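Poly(A) ribonuclease pop2 (Schizosaccharomyces pombe, PDB 2P51) shortens mRNA poly(A) tails from the 3' end, releasing 5'-AMP, as a metal-dependent deadenylase of the CCR4-NOT complex. Local coordinates at residues A103-F108 / D241-A246; H230-Q235 / T245-F250. All blocks are in the same frame, centred on the assembly; numbering follows the deposited sequence.

Contact 1: A103-F108 / D241-A246; sequences ACTWQF and DALLTA. With MG (magnesium ion), chain C.
Thr-105 and Leu-243 face each other where the start of strand 105-109 comes up against helix 238-257, their CA atoms 5.9 Å apart and the closest such pair. No hydrogen bond joins the two segments; the fit is made by side chains. The side chains of Thr-105 and Leu-243 slant across each other, Thr-105 CB lying 4.0 Å from Leu-243 CB. The isobutyl group continues toward Cys-104: CG is anti to the backbone N (chi1 171°), and both methyls reach Cys-104, just before the strand, CD2 at 3.6 Å from its CB and CD1 at 3.6 Å from its O. It is thus the CB of Cys-104, with its carbonyl oxygen, that meets the leucine. Ala-242 adds a looser touch, its CB 4.2 Å from Thr-105 OG1, a hydroxyl whose stronger partner is the backbone O of Gly-239, just before this helical turn. Within the helix, Asp-241 O accepts from Thr-245 N and, on the opposite face of the carbonyl plane, from Thr-245 OG1 at 2.8 Å. The Asp-241 side chain takes no part in the packing; OD2 binds magnesium at 2.0 Å, beside three waters and the carboxylates of Asp-51 and Glu-53. Asp-241 is the last of the four acidic residues of this DEDD nuclease, after Asp-51, Glu-53 and Asp-172, and is carried on a helix that packs against the sheet.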
loop_
_atom_site.group_PDB
_atom_site.type_symbol
_atom_site.label_atom_id
_atom_site.label_comp_id
_atom_site.label_asym_id
_atom_site.label_seq_id
_atom_site.Cartn_x
_atom_site.Cartn_y
_atom_site.Cartn_z
ATOM N N ALA A 103 -12.290 -10.784 7.524
ATOM C CA ALA A 103 -10.927 -10.775 7.025
ATOM C C ALA A 103 -10.103 -9.747 7.756
ATOM O O ALA A 103 -10.525 -8.592 7.892
ATOM C CB ALA A 103 -10.900 -10.415 5.536
ATOM N N CYS A 104 -8.930 -10.148 8.226
ATOM C CA CYS A 104 -8.009 -9.147 8.778
ATOM C C CYS A 104 -7.449 -8.302 7.634
ATOM O O CYS A 104 -7.140 -7.135 7.856
ATOM C CB CYS A 104 -6.878 -9.803 9.563
ATOM S SG CYS A 104 -7.324 -10.886 10.952
ATOM N N THR A 105 -7.284 -8.861 6.433
ATOM C CA THR A 105 -6.671 -8.140 5.319
ATOM C C THR A 105 -6.943 -8.884 4.014
ATOM O O THR A 105 -7.164 -10.105 4.010
ATOM C CB THR A 105 -5.160 -7.954 5.577
ATOM O OG1 THR A 105 -4.589 -7.134 4.554
ATOM C CG2 THR A 105 -4.410 -9.292 5.544
ATOM N N TRP A 106 -6.939 -8.175 2.879
ATOM C CA TRP A 106 -7.021 -8.751 1.556
ATOM C C TRP A 106 -5.670 -8.586 0.862
ATOM O O TRP A 106 -5.025 -7.537 1.016
ATOM C CB TRP A 106 -8.059 -8.021 0.686
ATOM C CG TRP A 106 -9.472 -8.454 0.974
ATOM C CD1 TRP A 106 -10.167 -9.405 0.256
ATOM C CD2 TRP A 106 -10.358 -7.994 2.006
ATOM N NE1 TRP A 106 -11.433 -9.556 0.794
ATOM C CE2 TRP A 106 -11.577 -8.720 1.845
ATOM C CE3 TRP A 106 -10.256 -7.061 3.043
ATOM C CZ2 TRP A 106 -12.675 -8.524 2.687
ATOM C CZ3 TRP A 106 -11.335 -6.850 3.885
ATOM C CH2 TRP A 106 -12.531 -7.579 3.701
ATOM N N GLN A 107 -5.325 -9.601 0.093
ATOM C CA GLN A 107 -4.115 -9.554 -0.682
ATOM C C GLN A 107 -4.472 -9.781 -2.152
ATOM O O GLN A 107 -4.836 -10.881 -2.545
ATOM C CB GLN A 107 -3.174 -10.650 -0.179
ATOM C CG GLN A 107 -1.860 -10.779 -0.926
ATOM C CD GLN A 107 -0.863 -11.520 -0.015
ATOM O OE1 GLN A 107 -0.119 -10.818 0.692
ATOM N NE2 GLN A 107 -0.859 -12.838 -0.077
ATOM N N PHE A 108 -4.330 -8.737 -2.973
ATOM C CA PHE A 108 -4.621 -8.776 -4.393
ATOM C C PHE A 108 -3.348 -9.169 -5.133
ATOM O O PHE A 108 -2.326 -8.483 -4.947
ATOM C CB PHE A 108 -5.077 -7.391 -4.868
ATOM C CG PHE A 108 -6.417 -7.012 -4.260
ATOM C CD1 PHE A 108 -7.588 -7.270 -4.961
ATOM C CD2 PHE A 108 -6.508 -6.437 -3.017
ATOM C CE1 PHE A 108 -8.814 -6.944 -4.392
ATOM C CE2 PHE A 108 -7.742 -6.123 -2.446
ATOM C CZ PHE A 108 -8.914 -6.391 -3.105
ATOM N N ASP A 241 1.763 -7.237 5.483
ATOM C CA ASP A 241 2.375 -5.930 5.786
ATOM C C ASP A 241 1.306 -4.844 5.980
ATOM O O ASP A 241 1.463 -3.977 6.874
ATOM C CB ASP A 241 3.328 -5.503 4.680
ATOM C CG ASP A 241 4.557 -6.373 4.509
ATOM O OD1 ASP A 241 4.937 -7.126 5.447
ATOM O OD2 ASP A 241 5.201 -6.335 3.418
ATOM N N ALA A 242 0.246 -4.866 5.200
ATOM C CA ALA A 242 -0.829 -3.867 5.347
ATOM C C ALA A 242 -1.521 -4.036 6.678
ATOM O O ALA A 242 -1.923 -3.093 7.384
ATOM C CB ALA A 242 -1.846 -4.019 4.205
ATOM N N LEU A 243 -1.721 -5.283 7.104
ATOM C CA LEU A 243 -2.391 -5.502 8.395
ATOM C C LEU A 243 -1.515 -5.016 9.529
ATOM O O LEU A 243 -1.959 -4.438 10.528
ATOM C CB LEU A 243 -2.657 -7.008 8.536
ATOM C CG LEU A 243 -3.163 -7.499 9.903
ATOM C CD1 LEU A 243 -4.465 -6.831 10.268
ATOM C CD2 LEU A 243 -3.347 -9.013 9.895
ATOM N N LEU A 244 -0.187 -5.271 9.469
ATOM C CA LEU A 244 0.685 -4.764 10.529
ATOM C C LEU A 244 0.679 -3.239 10.587
ATOM O O LEU A 244 0.750 -2.668 11.690
ATOM C CB LEU A 244 2.134 -5.246 10.274
ATOM C CG LEU A 244 3.082 -5.160 11.462
ATOM C CD1 LEU A 244 2.545 -5.942 12.654
ATOM C CD2 LEU A 244 4.462 -5.692 11.062
ATOM N N THR A 245 0.624 -2.643 9.378
ATOM C CA THR A 245 0.527 -1.201 9.259
ATOM C C THR A 245 -0.701 -0.710 10.023
ATOM O O THR A 245 -0.611 0.258 10.817
ATOM C CB THR A 245 0.429 -0.790 7.781
ATOM O OG1 THR A 245 1.684 -1.184 7.146
ATOM C CG2 THR A 245 0.324 0.718 7.591
ATOM N N ALA A 246 -1.837 -1.349 9.811
ATOM C CA ALA A 246 -3.056 -0.922 10.552
ATOM C C ALA A 246 -2.836 -1.007 12.052
ATOM O O ALA A 246 -3.160 -0.096 12.846
ATOM C CB ALA A 246 -4.226 -1.806 10.168
HETATM MG MG MG C . 5.593 -5.013 1.911
HETATM O O HOH W 1 6.270 -3.659 0.416
HETATM O O HOH W 2 6.365 -3.854 3.483
HETATM O O HOH W 3 7.470 -5.869 1.612
#

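Contact 2: H230-Q235 / T245-F250; sequences HRIGPQ and TARIFF
The backbones come closest at His-230 and Arg-247, CA atoms 8.8 Å apart: an irregular loop runs past residues 245-250 of helix 238-257, Arg-247 crosses most of the gap, and Ile-232 meets it from the loop. The CB of Arg-247 faces the loop, and the chain then runs out extended from CG to NE (chi2 -180°), which carries its guanidinium to the loop backbone. There His-230 O lies at the edge of the group, in its plane, 3.5 Å from NH1. Ile-232 crosses the arginine at about a right angle. Its CG1 and CD1 each come to 3.7 Å from Arg-247 NH1, and CD1 is also 3.9 Å from NH2, so CG1 and CD1 lie beside the NH1 and NH2 groups. One water completes the junction: it donates to His-230 O at 2.8 Å, accepts from Ile-232 N at 3.3 Å, and takes a weak bond from Arg-247 NH1. An ordered water thus adds a weak link to the direct packing, in keeping with a surface position. Ile-229 also touches Arg-247, and Ile-232 packs on Pro-22 ahead of strand 23-26. The loop itself connects helix 220-226 to helix 238-257, which packs on helix 220-226 through Ile-248, against Leu-220 and Ile-223.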
loop_
_atom_site.group_PDB
_atom_site.type_symbol
_atom_site.label_atom_id
_atom_site.label_comp_id
_atom_site.label_asym_id
_atom_site.label_seq_id
_atom_site.Cartn_x
_atom_site.Cartn_y
_atom_site.Cartn_z
ATOM N N HIS A 230 1.996 -8.246 17.270
ATOM C CA HIS A 230 2.378 -9.461 16.525
ATOM C C HIS A 230 1.901 -9.385 15.089
ATOM O O HIS A 230 0.808 -8.929 14.784
ATOM C CB HIS A 230 1.811 -10.680 17.245
ATOM C CG HIS A 230 1.661 -11.958 16.502
ATOM N ND1 HIS A 230 2.694 -12.871 16.354
ATOM C CD2 HIS A 230 0.607 -12.536 15.858
ATOM C CE1 HIS A 230 2.287 -13.925 15.655
ATOM N NE2 HIS A 230 1.012 -13.746 15.337
ATOM N N ARG A 231 2.769 -9.882 14.215
ATOM C CA ARG A 231 2.457 -10.052 12.830
ATOM C C ARG A 231 1.673 -11.340 12.587
ATOM O O ARG A 231 2.008 -12.430 13.044
ATOM C CB ARG A 231 3.757 -10.109 12.000
ATOM C CG ARG A 231 3.442 -10.293 10.502
ATOM C CD ARG A 231 4.722 -10.427 9.723
ATOM N NE ARG A 231 5.451 -9.178 9.457
ATOM C CZ ARG A 231 5.175 -8.303 8.510
ATOM N NH1 ARG A 231 4.143 -8.454 7.667
ATOM N NH2 ARG A 231 5.961 -7.236 8.418
ATOM N N ILE A 232 0.594 -11.212 11.832
ATOM C CA ILE A 232 -0.136 -12.351 11.334
ATOM C C ILE A 232 0.281 -12.510 9.881
ATOM O O ILE A 232 0.189 -11.526 9.137
ATOM C CB ILE A 232 -1.663 -12.123 11.452
ATOM C CG1 ILE A 232 -2.179 -12.055 12.891
ATOM C CG2 ILE A 232 -2.433 -13.175 10.647
ATOM C CD1 ILE A 232 -3.665 -12.140 13.118
ATOM N N GLY A 233 0.732 -13.658 9.389
ATOM C CA GLY A 233 1.051 -13.790 7.967
ATOM C C GLY A 233 2.528 -13.501 7.775
ATOM O O GLY A 233 3.301 -13.147 8.678
ATOM N N PRO A 234 2.910 -13.714 6.503
ATOM C CA PRO A 234 4.306 -13.602 6.089
ATOM C C PRO A 234 4.816 -12.169 5.909
ATOM O O PRO A 234 4.199 -11.383 5.203
ATOM C CB PRO A 234 4.320 -14.341 4.739
ATOM C CG PRO A 234 2.907 -14.305 4.247
ATOM C CD PRO A 234 1.995 -14.167 5.432
ATOM N N GLN A 235 5.961 -11.825 6.527
ATOM C CA GLN A 235 6.627 -10.556 6.241
ATOM C C GLN A 235 6.952 -10.463 4.748
ATOM O O GLN A 235 7.306 -11.424 4.051
ATOM C CB GLN A 235 7.878 -10.461 7.103
ATOM C CG GLN A 235 8.674 -9.177 6.995
ATOM C CD GLN A 235 9.682 -8.993 8.106
ATOM O OE1 GLN A 235 10.283 -7.905 8.172
ATOM N NE2 GLN A 235 9.949 -9.955 8.973
ATOM N N THR A 245 0.624 -2.643 9.378
ATOM C CA THR A 245 0.527 -1.201 9.259
ATOM C C THR A 245 -0.701 -0.710 10.023
ATOM O O THR A 245 -0.611 0.258 10.817
ATOM C CB THR A 245 0.429 -0.790 7.781
ATOM O OG1 THR A 245 1.684 -1.184 7.146
ATOM C CG2 THR A 245 0.324 0.718 7.591
ATOM N N ALA A 246 -1.837 -1.349 9.811
ATOM C CA ALA A 246 -3.056 -0.922 10.552
ATOM C C ALA A 246 -2.836 -1.007 12.052
ATOM O O ALA A 246 -3.160 -0.096 12.846
ATOM C CB ALA A 246 -4.226 -1.806 10.168
ATOM N N ARG A 247 -2.296 -2.154 12.490
ATOM C CA ARG A 247 -2.166 -2.334 13.942
ATOM C C ARG A 247 -1.181 -1.335 14.530
ATOM O O ARG A 247 -1.444 -0.798 15.631
ATOM C CB ARG A 247 -1.746 -3.787 14.267
ATOM C CG ARG A 247 -2.798 -4.741 13.724
ATOM C CD ARG A 247 -2.464 -6.177 14.010
ATOM N NE ARG A 247 -3.766 -6.875 14.018
ATOM C CZ ARG A 247 -3.822 -8.183 14.264
ATOM N NH1 ARG A 247 -2.662 -8.805 14.487
ATOM N NH2 ARG A 247 -5.032 -8.718 14.252
ATOM N N ILE A 248 -0.068 -1.050 13.872
ATOM C CA ILE A 248 0.857 -0.022 14.380
ATOM C C ILE A 248 0.182 1.358 14.430
ATOM O O ILE A 248 0.390 2.138 15.386
ATOM C CB ILE A 248 2.147 -0.026 13.552
ATOM C CG1 ILE A 248 3.029 -1.272 13.788
ATOM C CG2 ILE A 248 2.963 1.238 13.812
ATOM C CD1 ILE A 248 3.982 -1.393 12.587
ATOM N N PHE A 249 -0.615 1.651 13.393
ATOM C CA PHE A 249 -1.259 2.972 13.384
ATOM C C PHE A 249 -2.100 3.172 14.636
ATOM O O PHE A 249 -1.990 4.202 15.304
ATOM C CB PHE A 249 -2.141 3.170 12.126
ATOM C CG PHE A 249 -2.949 4.472 12.195
ATOM C CD1 PHE A 249 -2.327 5.690 11.973
ATOM C CD2 PHE A 249 -4.313 4.431 12.493
ATOM C CE1 PHE A 249 -3.064 6.869 12.032
ATOM C CE2 PHE A 249 -5.042 5.615 12.553
ATOM C CZ PHE A 249 -4.426 6.827 12.338
ATOM N N PHE A 250 -2.948 2.187 14.983
ATOM C CA PHE A 250 -3.859 2.424 16.123
ATOM C C PHE A 250 -3.047 2.493 17.420
ATOM O O PHE A 250 -3.390 3.257 18.345
ATOM C CB PHE A 250 -4.963 1.379 16.167
ATOM C CG PHE A 250 -5.960 1.676 15.028
ATOM C CD1 PHE A 250 -6.886 2.685 15.191
ATOM C CD2 PHE A 250 -5.920 0.951 13.834
ATOM C CE1 PHE A 250 -7.793 2.987 14.176
ATOM C CE2 PHE A 250 -6.837 1.222 12.832
ATOM C CZ PHE A 250 -7.765 2.223 13.016
HETATM O O HOH W 4 -0.723 -8.291 12.588
#

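In the fold
Contacts 1 and 2 use successive turns of helix 238-257, share Thr-245 and Ala-246, and have centres 7 Å apart. Contact 1 is buried against the sheet, whereas contact 2 lies at the surface. Loop 230-235 bridges them: Ile-232 CB is 3.9 Å from Leu-243 CD2, so the isoleucine touches both Leu-243 and Arg-247. The second bridge is polar. Arg-231 NH1 forms a 2.7 Å salt bridge with Asp-241 OD1, the oxygen not bound to magnesium, which makes Arg-231 a second-shell residue that probably orients this metal ligand. Gln-235 CA also packs on Asp-241 OD1, at 3.9 Å, whereas the Ile-232 side chain stays about 14 Å from a magnesium ion, nearest atoms compared.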